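PDB 2GA8: ATP-dependent kinase YFH7 from Saccharomyces cerevisiae, which acts as an ATP-dependent kinase of the P-loop class that could be involved in assembly of the endoplasmic reticulum membrane. Local coordinates for residues S78-Q83 / Q107-S112; N132-A137 / S192-Q197; Y269-Q274 / H340-D345. All coordinates share one frame; numbering follows the deposited sequence.

Contact 1: S78-Q83 / Q107-S112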
# COMPACT_ATOMS: atom_id res chain seq x y z
N SER A 78 16.10 -8.00 -10.51
CA SER A 78 15.82 -7.30 -11.76
C SER A 78 16.19 -5.82 -11.71
O SER A 78 16.20 -5.14 -12.73
CB SER A 78 14.33 -7.43 -12.11
OG SER A 78 13.93 -8.79 -12.19
N LEU A 79 16.49 -5.33 -10.51
CA LEU A 79 16.84 -3.92 -10.33
C LEU A 79 18.35 -3.70 -10.40
O LEU A 79 19.12 -4.56 -9.98
CB LEU A 79 16.33 -3.41 -8.99
CG LEU A 79 14.82 -3.41 -8.76
CD1 LEU A 79 14.54 -2.75 -7.41
CD2 LEU A 79 14.12 -2.66 -9.89
N LYS A 80 18.76 -2.55 -10.91
CA LYS A 80 20.18 -2.26 -11.00
C LYS A 80 20.65 -1.80 -9.62
O LYS A 80 19.89 -1.18 -8.86
CB LYS A 80 20.45 -1.18 -12.05
CG LYS A 80 20.62 0.23 -11.50
CD LYS A 80 20.99 1.21 -12.62
CE LYS A 80 21.26 2.60 -12.07
NZ LYS A 80 22.41 2.59 -11.12
N THR A 81 21.89 -2.11 -9.30
CA THR A 81 22.45 -1.74 -8.01
C THR A 81 22.94 -0.30 -8.02
O THR A 81 23.63 0.13 -8.95
CB THR A 81 23.64 -2.66 -7.63
OG1 THR A 81 23.19 -4.02 -7.59
CG2 THR A 81 24.21 -2.28 -6.28
N LEU A 82 22.58 0.45 -6.99
CA LEU A 82 23.03 1.82 -6.87
C LEU A 82 24.45 1.67 -6.34
O LEU A 82 24.65 1.38 -5.16
CB LEU A 82 22.17 2.60 -5.87
CG LEU A 82 22.45 4.10 -5.74
CD1 LEU A 82 22.24 4.78 -7.09
CD2 LEU A 82 21.53 4.70 -4.70
N GLN A 83 25.43 1.84 -7.22
CA GLN A 83 26.83 1.70 -6.84
C GLN A 83 27.18 2.52 -5.60
O GLN A 83 26.64 3.60 -5.38
CB GLN A 83 27.74 2.11 -8.01
CG GLN A 83 27.61 1.21 -9.23
CD GLN A 83 27.87 -0.25 -8.92
OE1 GLN A 83 28.91 -0.60 -8.34
NE2 GLN A 83 26.95 -1.12 -9.31
N GLN A 107 13.67 4.36 -12.90
CA GLN A 107 13.55 3.01 -12.37
C GLN A 107 14.13 2.89 -10.97
O GLN A 107 15.14 3.50 -10.64
CB GLN A 107 14.23 2.00 -13.31
CG GLN A 107 13.51 1.81 -14.64
CD GLN A 107 12.07 1.37 -14.46
OE1 GLN A 107 11.79 0.29 -13.93
NE2 GLN A 107 11.14 2.21 -14.90
N PRO A 108 13.47 2.09 -10.12
CA PRO A 108 13.92 1.87 -8.75
C PRO A 108 15.29 1.22 -8.77
O PRO A 108 15.60 0.44 -9.68
CB PRO A 108 12.86 0.94 -8.17
CG PRO A 108 11.63 1.30 -8.95
CD PRO A 108 12.16 1.45 -10.35
N VAL A 109 16.11 1.54 -7.77
CA VAL A 109 17.44 0.96 -7.66
C VAL A 109 17.60 0.38 -6.26
O VAL A 109 16.88 0.77 -5.33
CB VAL A 109 18.54 2.01 -7.94
CG1 VAL A 109 18.43 2.50 -9.38
CG2 VAL A 109 18.41 3.18 -6.98
N LYS A 110 18.54 -0.55 -6.11
CA LYS A 110 18.77 -1.21 -4.83
C LYS A 110 20.19 -1.01 -4.30
O LYS A 110 21.09 -0.64 -5.05
CB LYS A 110 18.53 -2.71 -4.98
CG LYS A 110 19.51 -3.37 -5.94
CD LYS A 110 19.21 -4.84 -6.16
CE LYS A 110 20.18 -5.44 -7.16
NZ LYS A 110 19.81 -6.84 -7.53
N TYR A 111 20.37 -1.27 -3.01
CA TYR A 111 21.67 -1.16 -2.37
C TYR A 111 21.62 -1.69 -0.95
O TYR A 111 20.57 -1.69 -0.30
CB TYR A 111 22.17 0.29 -2.38
CG TYR A 111 21.38 1.25 -1.52
CD1 TYR A 111 21.69 1.44 -0.18
CD2 TYR A 111 20.33 1.99 -2.06
CE1 TYR A 111 20.97 2.33 0.61
CE2 TYR A 111 19.60 2.88 -1.29
CZ TYR A 111 19.93 3.05 0.05
OH TYR A 111 19.21 3.93 0.81
N SER A 112 22.76 -2.17 -0.46
CA SER A 112 22.86 -2.71 0.89
C SER A 112 22.87 -1.59 1.92
O SER A 112 23.76 -0.74 1.92
CB SER A 112 24.13 -3.55 1.02
OG SER A 112 24.16 -4.57 0.04
O HOH W 1 16.85 -0.46 -11.99
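K80 and L82 hold the strand around K110 through two backbone hydrogen bonds. K110 N donates to K80 O at 3.1 Å, and L82 N to K110 O at 2.7 Å in a nearly straight bond of 175°. T81 and K110 thus pair in parallel register. Before this pair the strands part, and a water fills in: it accepts from K80 N and donates to P108 O.

The side chains sort to the two sides of the ribbon. With CG set between its backbone N and carbonyl carbon (chi1 64°) and the chain extended beyond, K110 reaches across the neighbouring strand at L79-T81. Its CE passes 3.1 Å from L79 O and also meets T81 OG1, while its ammonium group is bonded to the carbonyl of V76, just upstream. Strands 80-81 and 109-111, with helix 84-92 between them, form a beta-alpha-beta unit at the edge of the mixed sheet. On the other side of the ribbon from K110, the CG2 methyl of V109 lies 4.0 Å from L82 CB; V109 and K80 lie side by side, V109 CG1 being 3.8 Å from K80 CG.

Helix 84-92 covers the L82 side, where L82 CD2 sits 4.0 Å from Y111 CD2 and both residues pack on V87. At the other end the CD2 methyl of L79 lies 3.4 Å from P108 O, its CD1 touches P108 CB, and both of these residues reach Q197 of helix 192-206. Strand 123-125 continues the sheet beyond, its V125 and A123 bonding through the backbone to V109 and Y111.

Contact 2: N132-A137 / S192-Q197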
# COMPACT_ATOMS: atom_id res chain seq x y z
N ASN A 132 10.98 7.18 0.93
CA ASN A 132 9.94 6.23 0.52
C ASN A 132 10.55 4.86 0.25
O ASN A 132 9.97 4.04 -0.46
CB ASN A 132 9.24 6.72 -0.75
CG ASN A 132 8.69 8.13 -0.60
OD1 ASN A 132 9.03 9.02 -1.38
ND2 ASN A 132 7.84 8.33 0.39
N ALA A 133 11.73 4.61 0.81
CA ALA A 133 12.41 3.34 0.60
C ALA A 133 11.65 2.13 1.12
O ALA A 133 10.96 2.19 2.14
CB ALA A 133 13.80 3.38 1.24
N ILE A 134 11.78 1.03 0.37
CA ILE A 134 11.20 -0.26 0.74
C ILE A 134 12.44 -1.01 1.21
O ILE A 134 13.49 -0.92 0.59
CB ILE A 134 10.62 -0.99 -0.49
CG1 ILE A 134 9.40 -0.23 -1.02
CG2 ILE A 134 10.25 -2.43 -0.12
CD1 ILE A 134 8.98 -0.66 -2.42
N ARG A 135 12.32 -1.74 2.32
CA ARG A 135 13.47 -2.48 2.84
C ARG A 135 13.18 -3.97 2.91
O ARG A 135 12.12 -4.38 3.37
CB ARG A 135 13.86 -1.95 4.22
CG ARG A 135 14.40 -0.53 4.18
CD ARG A 135 14.99 -0.11 5.52
NE ARG A 135 15.66 1.19 5.42
CZ ARG A 135 15.03 2.33 5.17
NH1 ARG A 135 13.71 2.34 4.98
NH2 ARG A 135 15.71 3.46 5.08
N ILE A 136 14.14 -4.76 2.44
CA ILE A 136 13.99 -6.21 2.44
C ILE A 136 15.11 -6.83 3.27
O ILE A 136 16.29 -6.54 3.06
CB ILE A 136 14.06 -6.75 1.00
CG1 ILE A 136 13.07 -5.98 0.11
CG2 ILE A 136 13.72 -8.24 0.98
CD1 ILE A 136 13.17 -6.32 -1.35
N ALA A 137 14.74 -7.68 4.22
CA ALA A 137 15.72 -8.33 5.08
C ALA A 137 16.07 -9.74 4.59
O ALA A 137 16.07 -10.00 3.39
CB ALA A 137 15.19 -8.39 6.51
N SER A 192 5.14 7.16 -7.13
CA SER A 192 4.40 6.10 -7.80
C SER A 192 5.33 5.01 -8.31
O SER A 192 4.94 3.84 -8.41
CB SER A 192 3.59 6.67 -8.97
OG SER A 192 4.44 7.24 -9.94
N ASN A 193 6.57 5.40 -8.64
CA ASN A 193 7.59 4.48 -9.13
C ASN A 193 7.85 3.37 -8.11
O ASN A 193 7.81 2.18 -8.43
CB ASN A 193 8.93 5.21 -9.35
CG ASN A 193 8.81 6.49 -10.16
OD1 ASN A 193 7.81 7.20 -10.09
ND2 ASN A 193 9.86 6.82 -10.92
N ASN A 194 8.12 3.78 -6.88
CA ASN A 194 8.42 2.81 -5.83
C ASN A 194 7.18 2.06 -5.34
O ASN A 194 7.29 0.93 -4.87
CB ASN A 194 9.15 3.47 -4.66
CG ASN A 194 10.32 2.64 -4.17
OD1 ASN A 194 10.70 2.70 -2.99
ND2 ASN A 194 10.91 1.86 -5.06
N PHE A 195 6.00 2.68 -5.43
CA PHE A 195 4.81 1.97 -5.00
C PHE A 195 4.57 0.84 -6.00
O PHE A 195 4.23 -0.29 -5.63
CB PHE A 195 3.59 2.88 -4.97
CG PHE A 195 2.40 2.24 -4.31
CD1 PHE A 195 2.27 2.25 -2.93
CD2 PHE A 195 1.47 1.54 -5.06
CE1 PHE A 195 1.23 1.57 -2.30
CE2 PHE A 195 0.43 0.85 -4.44
CZ PHE A 195 0.31 0.86 -3.06
N LEU A 196 4.74 1.14 -7.28
CA LEU A 196 4.57 0.12 -8.30
C LEU A 196 5.60 -0.98 -8.04
O LEU A 196 5.30 -2.16 -8.19
CB LEU A 196 4.79 0.72 -9.70
CG LEU A 196 4.77 -0.28 -10.86
CD1 LEU A 196 3.44 -1.02 -10.88
CD2 LEU A 196 5.00 0.47 -12.18
N GLN A 197 6.80 -0.59 -7.63
CA GLN A 197 7.84 -1.58 -7.35
C GLN A 197 7.42 -2.47 -6.19
O GLN A 197 7.70 -3.66 -6.19
CB GLN A 197 9.17 -0.89 -7.05
CG GLN A 197 10.37 -1.84 -7.05
CD GLN A 197 10.50 -2.63 -8.36
OE1 GLN A 197 10.33 -2.08 -9.44
NE2 GLN A 197 10.82 -3.91 -8.25
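No backbone hydrogen bond links N132-A137 to S192-Q197: the nearest CA atoms, those of N132 and N194, are 7.4 Å apart. Helix 192-206 packs its first turns against one end of strand 134-136, an inner strand of the mixed sheet, so this is helix-on-sheet packing in the buried interior and away from the ATP site. The strand is bonded through its backbone to V124 and T122 on one side and F238 on the other.

From the helix, N194 extends toward the strand and slides past I134, the two side chains running in opposite directions. The end of its amide lies close to N132 O, the modelled OD1 being 3.0 Å from it, although the amide is probably turned over in the model. With only a methyl in place of the amide, an alanine here is likely to leave N132 O without this polar neighbour and open a gap beside I134 CD1. The side-chain amide of N132 itself looks elsewhere, giving its hydrogens to the carbonyls of G163 and H165.

I134 has CG1 anti to its carbonyl carbon (chi1 -67°), and the chain carries on toward the helix until its CD1 methyl rests 3.4 Å from N194 O.

Contact 3: Y269-Q274 / H340-D345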
# COMPACT_ATOMS: atom_id res chain seq x y z
N TYR A 269 -5.04 6.46 -5.28
CA TYR A 269 -4.76 6.18 -6.68
C TYR A 269 -4.46 4.77 -7.15
O TYR A 269 -3.89 4.58 -8.23
CB TYR A 269 -3.63 7.13 -7.10
CG TYR A 269 -3.94 8.57 -6.72
CD1 TYR A 269 -5.11 9.18 -7.17
CD2 TYR A 269 -3.09 9.30 -5.89
CE1 TYR A 269 -5.44 10.48 -6.79
CE2 TYR A 269 -3.41 10.62 -5.51
CZ TYR A 269 -4.59 11.19 -5.96
OH TYR A 269 -4.94 12.47 -5.59
N LEU A 270 -4.87 3.77 -6.38
CA LEU A 270 -4.60 2.39 -6.76
C LEU A 270 -5.34 1.94 -8.02
O LEU A 270 -5.00 0.90 -8.58
CB LEU A 270 -4.94 1.44 -5.61
CG LEU A 270 -4.28 1.84 -4.28
CD1 LEU A 270 -4.61 0.81 -3.21
CD2 LEU A 270 -2.78 1.96 -4.48
N LEU A 271 -6.33 2.72 -8.45
CA LEU A 271 -7.11 2.41 -9.64
C LEU A 271 -7.15 3.62 -10.58
O LEU A 271 -8.11 3.81 -11.33
CB LEU A 271 -8.55 2.02 -9.25
CG LEU A 271 -8.71 0.71 -8.46
CD1 LEU A 271 -10.15 0.58 -7.99
CD2 LEU A 271 -8.30 -0.48 -9.34
N TYR A 272 -6.08 4.41 -10.53
CA TYR A 272 -5.95 5.63 -11.33
C TYR A 272 -5.33 5.29 -12.69
O TYR A 272 -4.28 4.66 -12.75
CB TYR A 272 -5.07 6.61 -10.56
CG TYR A 272 -5.23 8.05 -10.94
CD1 TYR A 272 -6.35 8.78 -10.52
CD2 TYR A 272 -4.26 8.70 -11.70
CE1 TYR A 272 -6.48 10.13 -10.85
CE2 TYR A 272 -4.39 10.04 -12.04
CZ TYR A 272 -5.51 10.75 -11.61
OH TYR A 272 -5.63 12.08 -11.93
N ASP A 273 -5.99 5.71 -13.77
CA ASP A 273 -5.54 5.37 -15.13
C ASP A 273 -4.36 6.13 -15.75
O ASP A 273 -4.23 6.18 -16.98
CB ASP A 273 -6.73 5.45 -16.11
CG ASP A 273 -7.25 6.88 -16.30
OD1 ASP A 273 -6.54 7.84 -15.96
OD2 ASP A 273 -8.38 7.03 -16.81
N GLN A 274 -3.49 6.68 -14.92
CA GLN A 274 -2.35 7.41 -15.44
C GLN A 274 -1.01 6.90 -14.94
O GLN A 274 -0.93 6.29 -13.87
CB GLN A 274 -2.47 8.90 -15.10
CG GLN A 274 -3.69 9.56 -15.72
CD GLN A 274 -3.66 9.54 -17.23
OE1 GLN A 274 -2.68 9.96 -17.84
NE2 GLN A 274 -4.74 9.05 -17.84
N HIS A 340 -10.88 9.23 -13.56
CA HIS A 340 -9.73 8.44 -13.97
C HIS A 340 -9.75 6.99 -13.51
O HIS A 340 -8.73 6.31 -13.53
CB HIS A 340 -8.46 9.13 -13.47
CG HIS A 340 -8.15 10.39 -14.22
ND1 HIS A 340 -7.49 10.38 -15.44
CD2 HIS A 340 -8.43 11.68 -13.96
CE1 HIS A 340 -7.39 11.62 -15.89
NE2 HIS A 340 -7.96 12.43 -15.01
N LEU A 341 -10.92 6.50 -13.11
CA LEU A 341 -11.04 5.12 -12.65
C LEU A 341 -10.78 4.17 -13.83
O LEU A 341 -11.43 4.29 -14.87
CB LEU A 341 -12.44 4.87 -12.07
CG LEU A 341 -12.61 3.56 -11.31
CD1 LEU A 341 -11.73 3.60 -10.06
CD2 LEU A 341 -14.07 3.35 -10.93
N ILE A 342 -9.83 3.25 -13.67
CA ILE A 342 -9.53 2.32 -14.75
C ILE A 342 -10.75 1.50 -15.13
O ILE A 342 -11.53 1.09 -14.27
CB ILE A 342 -8.37 1.36 -14.39
CG1 ILE A 342 -8.70 0.61 -13.11
CG2 ILE A 342 -7.08 2.14 -14.26
CD1 ILE A 342 -7.68 -0.45 -12.77
N LYS A 343 -10.91 1.26 -16.43
CA LYS A 343 -12.04 0.51 -16.95
C LYS A 343 -11.85 -0.99 -16.90
O LYS A 343 -11.39 -1.60 -17.87
CB LYS A 343 -12.31 0.92 -18.40
CG LYS A 343 -12.61 2.39 -18.61
CD LYS A 343 -13.98 2.77 -18.06
CE LYS A 343 -14.34 4.19 -18.46
NZ LYS A 343 -15.67 4.62 -17.94
N VAL A 344 -12.18 -1.60 -15.76
CA VAL A 344 -12.07 -3.05 -15.60
C VAL A 344 -13.38 -3.57 -15.03
O VAL A 344 -14.14 -2.83 -14.40
CB VAL A 344 -10.90 -3.43 -14.67
CG1 VAL A 344 -9.60 -2.90 -15.25
CG2 VAL A 344 -11.13 -2.90 -13.28
N ASP A 345 -13.65 -4.85 -15.24
CA ASP A 345 -14.90 -5.46 -14.80
C ASP A 345 -14.95 -6.05 -13.39
O ASP A 345 -16.00 -6.54 -12.97
CB ASP A 345 -15.31 -6.55 -15.79
CG ASP A 345 -14.21 -7.57 -16.02
OD1 ASP A 345 -13.15 -7.18 -16.56
OD2 ASP A 345 -14.40 -8.76 -15.67
O HOH W 2 -10.04 4.99 -17.42
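H340 and D273 form a histidine-carboxylate hydrogen bond between two loops that have almost no regular structure. H340 ND1 donates to D273 OD1 at 2.8 Å, on the syn side of the carboxylate and close to the imidazole plane, while the two flat groups stand nearly perpendicular, at 86°. The loops leave strand 262-267 and helix 335-339, and lie at one end of the parallel sheet of the P-loop kinase fold; the side chain of L271 comes to about 8 Å from G31 of the probable ATP-binding loop.

D273 OD1 takes a second bond, from Q274 NE2 at 2.9 Å, which arrives from above the carboxylate plane. The other oxygen, OD2, accepts from a water that also donates to L341 O. Together the two donors on OD1 and the water on OD2 would restrain the carboxylate's rotation and would be expected to favour its charged form.

The backbones are joined by a single bridge centred on Y272 and L341: the amide of D273 bonds to H340 O, and I342 N bonds to L271 O at 3.0 Å. Y272 is anti at CG to its backbone N (chi1 -158°), which swings the ring back beside H340. There H340 CB sits over one face, 3.8 Å from the ring centroid in a CH-pi contact, and the Y272 hydroxyl, bonded to D336, lies over a face of the imidazole.

Away from these polar groups, L271 CB meets L341 CD1, and both leucines touch I347 of the last sheet strand. L271 crosses I342 at about a right angle, and L271 CD2 and I342 CD1 are pressed to a tight 3.5 Å.

From the N terminus, the chain passes the P-loop before contact 1 closes a loop of 23 residues around helix 84-92. Contact 2 then closes 54 residues, bringing helix 192-206 back against strand 134-136, and contact 3 closes the longest span, 65 residues, from the end of strand 262-267 to the approach to strand 347-351. The three follow in series, none nested or crossed. Contacts 1 and 2 share the mixed sheet and touch where P108 meets N194 and Q197. Contact 3 joins loops at the end of the parallel sheet but meets contact 2 through F195 CE2 and L270 CD2, 3.4 Å apart. Contacts 1 and 3 stay about 13 Å apart at their nearest atoms.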